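NAF1 (PDB 2V3M) binds RNA and assists the assembly of box H/ACA small nucleolar ribonucleoproteins, leaving during maturation when GAR1 takes its place. Local coordinates at residues 63-75 / 86-98. Residues are numbered along the deposited sequence; the frame is centred on the assembly and turned at random.
Sequences FCLEDRTLIGMLT and YRIKLPDSKKNLF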
loop_
_atom_site.group_PDB
_atom_site.type_symbol
_atom_site.label_atom_id
_atom_site.label_comp_id
_atom_site.label_asym_id
_atom_site.label_seq_id
_atom_site.Cartn_x
_atom_site.Cartn_y
_atom_site.Cartn_z
ATOM N N PHE A 63 -12.700 1.557 -10.466
ATOM C CA PHE A 63 -11.728 2.609 -10.617
ATOM C C PHE A 63 -11.147 2.581 -12.021
ATOM O O PHE A 63 -10.985 1.490 -12.590
ATOM C CB PHE A 63 -10.655 2.360 -9.604
ATOM C CG PHE A 63 -11.118 2.515 -8.211
ATOM C CD1 PHE A 63 -11.749 1.468 -7.560
ATOM C CD2 PHE A 63 -10.883 3.688 -7.492
ATOM C CE1 PHE A 63 -12.166 1.627 -6.212
ATOM C CE2 PHE A 63 -11.299 3.838 -6.182
ATOM C CZ PHE A 63 -11.942 2.836 -5.550
ATOM N N CYS A 64 -10.804 3.758 -12.535
ATOM C CA CYS A 64 -10.087 3.927 -13.823
ATOM C C CYS A 64 -9.217 5.173 -13.801
ATOM O O CYS A 64 -9.344 5.948 -12.904
ATOM C CB CYS A 64 -11.083 4.078 -14.969
ATOM S SG CYS A 64 -12.273 5.526 -14.813
ATOM N N LEU A 65 -8.355 5.345 -14.778
ATOM C CA LEU A 65 -7.570 6.528 -14.896
ATOM C C LEU A 65 -8.442 7.519 -15.644
ATOM O O LEU A 65 -9.515 7.151 -16.015
ATOM C CB LEU A 65 -6.264 6.178 -15.632
ATOM C CG LEU A 65 -5.099 5.646 -14.755
ATOM C CD1 LEU A 65 -5.431 5.514 -13.302
ATOM C CD2 LEU A 65 -4.570 4.386 -15.307
ATOM N N GLU A 66 -7.987 8.741 -15.875
ATOM C CA GLU A 66 -8.660 9.724 -16.736
ATOM C C GLU A 66 -8.833 9.262 -18.147
ATOM O O GLU A 66 -9.725 9.714 -18.835
ATOM C CB GLU A 66 -7.874 11.015 -16.740
ATOM C CG GLU A 66 -8.683 12.189 -17.029
ATOM C CD GLU A 66 -7.975 13.478 -16.694
ATOM O OE1 GLU A 66 -8.639 14.501 -16.676
ATOM O OE2 GLU A 66 -6.752 13.474 -16.432
ATOM N N ASP A 67 -7.952 8.419 -18.662
ATOM C CA ASP A 67 -8.163 8.028 -20.070
ATOM C C ASP A 67 -9.081 6.815 -20.145
ATOM O O ASP A 67 -9.165 6.114 -21.145
ATOM C CB ASP A 67 -6.870 7.729 -20.799
ATOM C CG ASP A 67 -6.050 6.628 -20.139
ATOM O OD1 ASP A 67 -6.459 6.129 -19.067
ATOM O OD2 ASP A 67 -4.954 6.290 -20.683
ATOM N N ARG A 68 -9.762 6.555 -19.058
ATOM C CA ARG A 68 -10.618 5.397 -18.977
ATOM C C ARG A 68 -9.936 4.004 -19.026
ATOM O O ARG A 68 -10.566 2.990 -19.298
ATOM C CB ARG A 68 -11.752 5.513 -19.964
ATOM C CG ARG A 68 -12.833 6.455 -19.524
ATOM C CD ARG A 68 -13.556 7.034 -20.670
ATOM N NE ARG A 68 -14.007 8.391 -20.353
ATOM C CZ ARG A 68 -15.185 8.690 -19.797
ATOM N NH1 ARG A 68 -16.007 7.708 -19.437
ATOM N NH2 ARG A 68 -15.543 9.960 -19.547
ATOM N N THR A 69 -8.651 3.983 -18.704
ATOM C CA THR A 69 -7.937 2.762 -18.512
ATOM C C THR A 69 -8.510 2.192 -17.227
ATOM O O THR A 69 -8.485 2.803 -16.170
ATOM C CB THR A 69 -6.440 2.980 -18.374
ATOM O OG1 THR A 69 -5.910 3.428 -19.628
ATOM C CG2 THR A 69 -5.805 1.668 -18.019
ATOM N N LEU A 70 -9.075 1.005 -17.335
ATOM C CA LEU A 70 -9.727 0.380 -16.232
ATOM C C LEU A 70 -8.734 -0.202 -15.211
ATOM O O LEU A 70 -7.898 -1.060 -15.618
ATOM C CB LEU A 70 -10.558 -0.735 -16.789
ATOM C CG LEU A 70 -10.845 -1.837 -15.732
ATOM C CD1 LEU A 70 -12.050 -1.402 -14.934
ATOM C CD2 LEU A 70 -11.069 -3.334 -16.250
ATOM N N ILE A 71 -8.839 0.217 -13.923
ATOM C CA ILE A 71 -7.994 -0.312 -12.893
ATOM C C ILE A 71 -8.562 -1.595 -12.286
ATOM O O ILE A 71 -8.040 -2.714 -12.359
ATOM C CB ILE A 71 -7.779 0.633 -11.817
ATOM C CG1 ILE A 71 -7.029 1.877 -12.364
ATOM C CG2 ILE A 71 -7.015 -0.153 -10.713
ATOM C CD1 ILE A 71 -6.723 2.910 -11.346
ATOM N N GLY A 72 -9.710 -1.448 -11.698
ATOM C CA GLY A 72 -10.411 -2.661 -11.246
ATOM C C GLY A 72 -11.345 -2.314 -10.079
ATOM O O GLY A 72 -11.818 -1.177 -9.862
HETATM N N MSE A 73 -11.685 -3.329 -9.317
HETATM C CA MSE A 73 -12.835 -3.178 -8.435
HETATM C C MSE A 73 -12.362 -3.088 -7.033
HETATM O O MSE A 73 -11.352 -3.717 -6.652
HETATM C CB MSE A 73 -13.590 -4.399 -8.471
HETATM C CG MSE A 73 -14.927 -4.139 -8.059
HETATM SE SE MSE A 73 -15.374 -4.614 -9.825
HETATM C CE MSE A 73 -16.917 -5.677 -9.759
ATOM N N LEU A 74 -13.064 -2.326 -6.216
ATOM C CA LEU A 74 -12.573 -2.078 -4.830
ATOM C C LEU A 74 -12.422 -3.347 -3.994
ATOM O O LEU A 74 -13.271 -4.230 -3.960
ATOM C CB LEU A 74 -13.559 -1.227 -4.071
ATOM C CG LEU A 74 -13.189 -0.923 -2.616
ATOM C CD1 LEU A 74 -11.990 -0.002 -2.628
ATOM C CD2 LEU A 74 -14.223 -0.145 -1.979
ATOM N N THR A 75 -11.344 -3.491 -3.285
ATOM C CA THR A 75 -11.172 -4.766 -2.622
ATOM C C THR A 75 -11.152 -4.491 -1.161
ATOM O O THR A 75 -11.741 -5.189 -0.371
ATOM C CB THR A 75 -9.800 -5.393 -2.884
ATOM O OG1 THR A 75 -9.591 -5.571 -4.280
ATOM C CG2 THR A 75 -9.712 -6.782 -2.249
ATOM N N TYR A 86 -7.458 3.060 -0.823
ATOM C CA TYR A 86 -8.257 2.048 -1.412
ATOM C C TYR A 86 -7.320 1.009 -1.952
ATOM O O TYR A 86 -6.294 1.332 -2.539
ATOM C CB TYR A 86 -9.052 2.664 -2.491
ATOM C CG TYR A 86 -9.940 3.739 -2.003
ATOM C CD1 TYR A 86 -9.960 4.996 -2.616
ATOM C CD2 TYR A 86 -10.757 3.537 -0.908
ATOM C CE1 TYR A 86 -10.795 6.021 -2.154
ATOM C CE2 TYR A 86 -11.633 4.507 -0.484
ATOM C CZ TYR A 86 -11.648 5.772 -1.095
ATOM O OH TYR A 86 -12.535 6.747 -0.612
ATOM N N ARG A 87 -7.615 -0.253 -1.718
ATOM C CA ARG A 87 -6.793 -1.303 -2.312
ATOM C C ARG A 87 -7.569 -2.134 -3.316
ATOM O O ARG A 87 -8.685 -2.671 -2.979
ATOM C CB ARG A 87 -6.299 -2.142 -1.189
ATOM C CG ARG A 87 -5.329 -3.247 -1.525
ATOM C CD ARG A 87 -5.257 -4.133 -0.225
ATOM N NE ARG A 87 -5.359 -5.502 -0.619
ATOM C CZ ARG A 87 -6.120 -6.440 -0.078
ATOM N NH1 ARG A 87 -6.881 -6.236 0.973
ATOM N NH2 ARG A 87 -6.063 -7.664 -0.578
ATOM N N ILE A 88 -7.015 -2.215 -4.545
ATOM C CA ILE A 88 -7.626 -3.001 -5.649
ATOM C C ILE A 88 -6.687 -4.167 -5.917
ATOM O O ILE A 88 -5.572 -3.964 -6.327
ATOM C CB ILE A 88 -7.825 -2.176 -6.922
ATOM C CG1 ILE A 88 -8.839 -1.078 -6.713
ATOM C CG2 ILE A 88 -8.414 -3.068 -8.001
ATOM C CD1 ILE A 88 -8.311 0.205 -6.698
ATOM N N LYS A 89 -7.122 -5.366 -5.619
ATOM C CA LYS A 89 -6.331 -6.494 -5.910
ATOM C C LYS A 89 -6.650 -7.056 -7.257
ATOM O O LYS A 89 -7.798 -7.451 -7.414
ATOM C CB LYS A 89 -6.669 -7.545 -4.909
ATOM C CG LYS A 89 -6.105 -8.893 -5.209
ATOM C CD LYS A 89 -4.621 -8.954 -4.980
ATOM C CE LYS A 89 -4.289 -10.433 -4.780
ATOM N NZ LYS A 89 -2.873 -10.724 -4.438
ATOM N N LEU A 90 -5.680 -7.079 -8.211
ATOM C CA LEU A 90 -5.893 -7.631 -9.537
ATOM C C LEU A 90 -5.664 -9.182 -9.492
ATOM O O LEU A 90 -4.868 -9.687 -8.701
ATOM C CB LEU A 90 -4.988 -6.974 -10.537
ATOM C CG LEU A 90 -5.140 -5.481 -10.700
ATOM C CD1 LEU A 90 -4.119 -4.974 -11.670
ATOM C CD2 LEU A 90 -6.479 -5.116 -11.170
ATOM N N PRO A 91 -6.392 -9.950 -10.325
ATOM C CA PRO A 91 -6.120 -11.389 -10.445
ATOM C C PRO A 91 -4.844 -11.625 -11.242
ATOM O O PRO A 91 -4.324 -10.670 -11.872
ATOM C CB PRO A 91 -7.332 -11.891 -11.236
ATOM C CG PRO A 91 -7.831 -10.746 -12.006
ATOM C CD PRO A 91 -7.508 -9.524 -11.200
ATOM N N ASP A 92 -4.354 -12.854 -11.237
ATOM C CA ASP A 92 -3.184 -13.230 -12.039
ATOM C C ASP A 92 -3.272 -13.011 -13.528
ATOM O O ASP A 92 -2.262 -12.763 -14.182
ATOM C CB ASP A 92 -2.923 -14.698 -11.868
ATOM C CG ASP A 92 -2.416 -15.008 -10.519
ATOM O OD1 ASP A 92 -2.868 -14.319 -9.573
ATOM O OD2 ASP A 92 -1.556 -15.925 -10.418
ATOM N N SER A 93 -4.467 -13.170 -14.070
ATOM C CA SER A 93 -4.678 -12.995 -15.487
ATOM C C SER A 93 -4.463 -11.539 -15.906
ATOM O O SER A 93 -4.257 -11.243 -17.096
ATOM C CB SER A 93 -6.076 -13.486 -15.850
ATOM O OG SER A 93 -7.037 -13.012 -14.912
ATOM N N LYS A 94 -4.457 -10.652 -14.913
ATOM C CA LYS A 94 -4.288 -9.234 -15.184
ATOM C C LYS A 94 -2.909 -8.639 -14.889
ATOM O O LYS A 94 -2.761 -7.449 -14.768
ATOM C CB LYS A 94 -5.446 -8.447 -14.591
ATOM C CG LYS A 94 -6.742 -8.660 -15.428
ATOM C CD LYS A 94 -7.465 -7.303 -15.632
ATOM C CE LYS A 94 -9.016 -7.417 -15.701
ATOM N NZ LYS A 94 -9.650 -6.353 -14.789
ATOM N N LYS A 95 -1.901 -9.495 -14.858
ATOM C CA LYS A 95 -0.505 -9.077 -14.833
ATOM C C LYS A 95 -0.085 -7.983 -15.833
ATOM O O LYS A 95 0.653 -7.067 -15.467
ATOM C CB LYS A 95 0.393 -10.287 -15.018
ATOM C CG LYS A 95 1.569 -10.210 -14.066
ATOM C CD LYS A 95 2.866 -10.709 -14.755
ATOM C CE LYS A 95 3.297 -12.041 -14.172
ATOM N NZ LYS A 95 4.652 -12.626 -14.507
ATOM N N ASN A 96 -0.525 -8.095 -17.087
ATOM C CA ASN A 96 -0.172 -7.090 -18.080
ATOM C C ASN A 96 -0.700 -5.694 -17.689
ATOM O O ASN A 96 -0.072 -4.641 -17.961
ATOM C CB ASN A 96 -0.631 -7.509 -19.464
ATOM C CG ASN A 96 0.256 -8.591 -20.069
ATOM O OD1 ASN A 96 0.135 -8.915 -21.256
ATOM N ND2 ASN A 96 1.171 -9.153 -19.262
ATOM N N LEU A 97 -1.837 -5.694 -17.012
ATOM C CA LEU A 97 -2.493 -4.475 -16.629
ATOM C C LEU A 97 -1.775 -3.889 -15.427
ATOM O O LEU A 97 -1.551 -2.672 -15.360
ATOM C CB LEU A 97 -3.980 -4.757 -16.351
ATOM C CG LEU A 97 -4.689 -3.520 -15.836
ATOM C CD1 LEU A 97 -4.791 -2.489 -16.919
ATOM C CD2 LEU A 97 -6.060 -3.810 -15.197
ATOM N N PHE A 98 -1.426 -4.770 -14.499
ATOM C CA PHE A 98 -0.621 -4.438 -13.333
ATOM C C PHE A 98 0.668 -3.709 -13.696
ATOM O O PHE A 98 0.910 -2.654 -13.163
ATOM C CB PHE A 98 -0.320 -5.702 -12.484
ATOM C CG PHE A 98 0.573 -5.430 -11.278
ATOM C CD1 PHE A 98 0.040 -4.883 -10.132
ATOM C CD2 PHE A 98 1.958 -5.656 -11.343
ATOM C CE1 PHE A 98 0.829 -4.607 -9.062
ATOM C CE2 PHE A 98 2.775 -5.362 -10.256
ATOM C CZ PHE A 98 2.214 -4.855 -9.117
#
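In the Gar1-like beta domain of NAF1, the hairpin of strands 62-65 and 70-73 packs on strand 85-89 through Phe63 and Ile88. Ile88 sets CD1 over one face of the Phe63 ring, 4.0 Å from its centroid, a CH-pi contact. Turned beside its own backbone N, the Phe63 ring also reaches Tyr86, CE2 lying 4.0 Å from Tyr86 CD1 with the ring planes inclined at 45°. Leu74 CD1 packs against Tyr86 CB, while Ile33 of strand 30-40 also touches Phe63. An alanine in place of Phe63 would probably leave a gap beneath Ile88 CD1 and beside the Tyr86 ring. The other branch of Ile88, CG2, lies against the backbone of Gly72 and Met73. Gly72 and Ile71 both face Phe63 across the hairpin, forming a classic beta bulge. Beyond the bulge, Leu97 of helix 95-102 rests CD2 near the carbonyl oxygens of Leu70 and Ile71.

Polar contacts fasten the far end, where Thr75 N donates to Arg87 O (2.8 Å). Thr75 OG1, held beside its backbone N and anti to the carbonyl carbon, accepts an almost straight bond from Lys89 N, also 2.8 Å long, at 175°. The threonine thus grips strand 85-89 through both backbone and side chain, and its CG2 lies over one face of the Arg87 guanidinium, whose NH1 forms a salt bridge with Glu76. The axes of 70-73 and 86-89 run at 97° to each other. Such nearly perpendicular strands, with Phe63, Leu74, Tyr86 and Ile88 supplying the apolar packing beside them, fit the compact beta domain of NAF1 that is homologous to the core of GAR1.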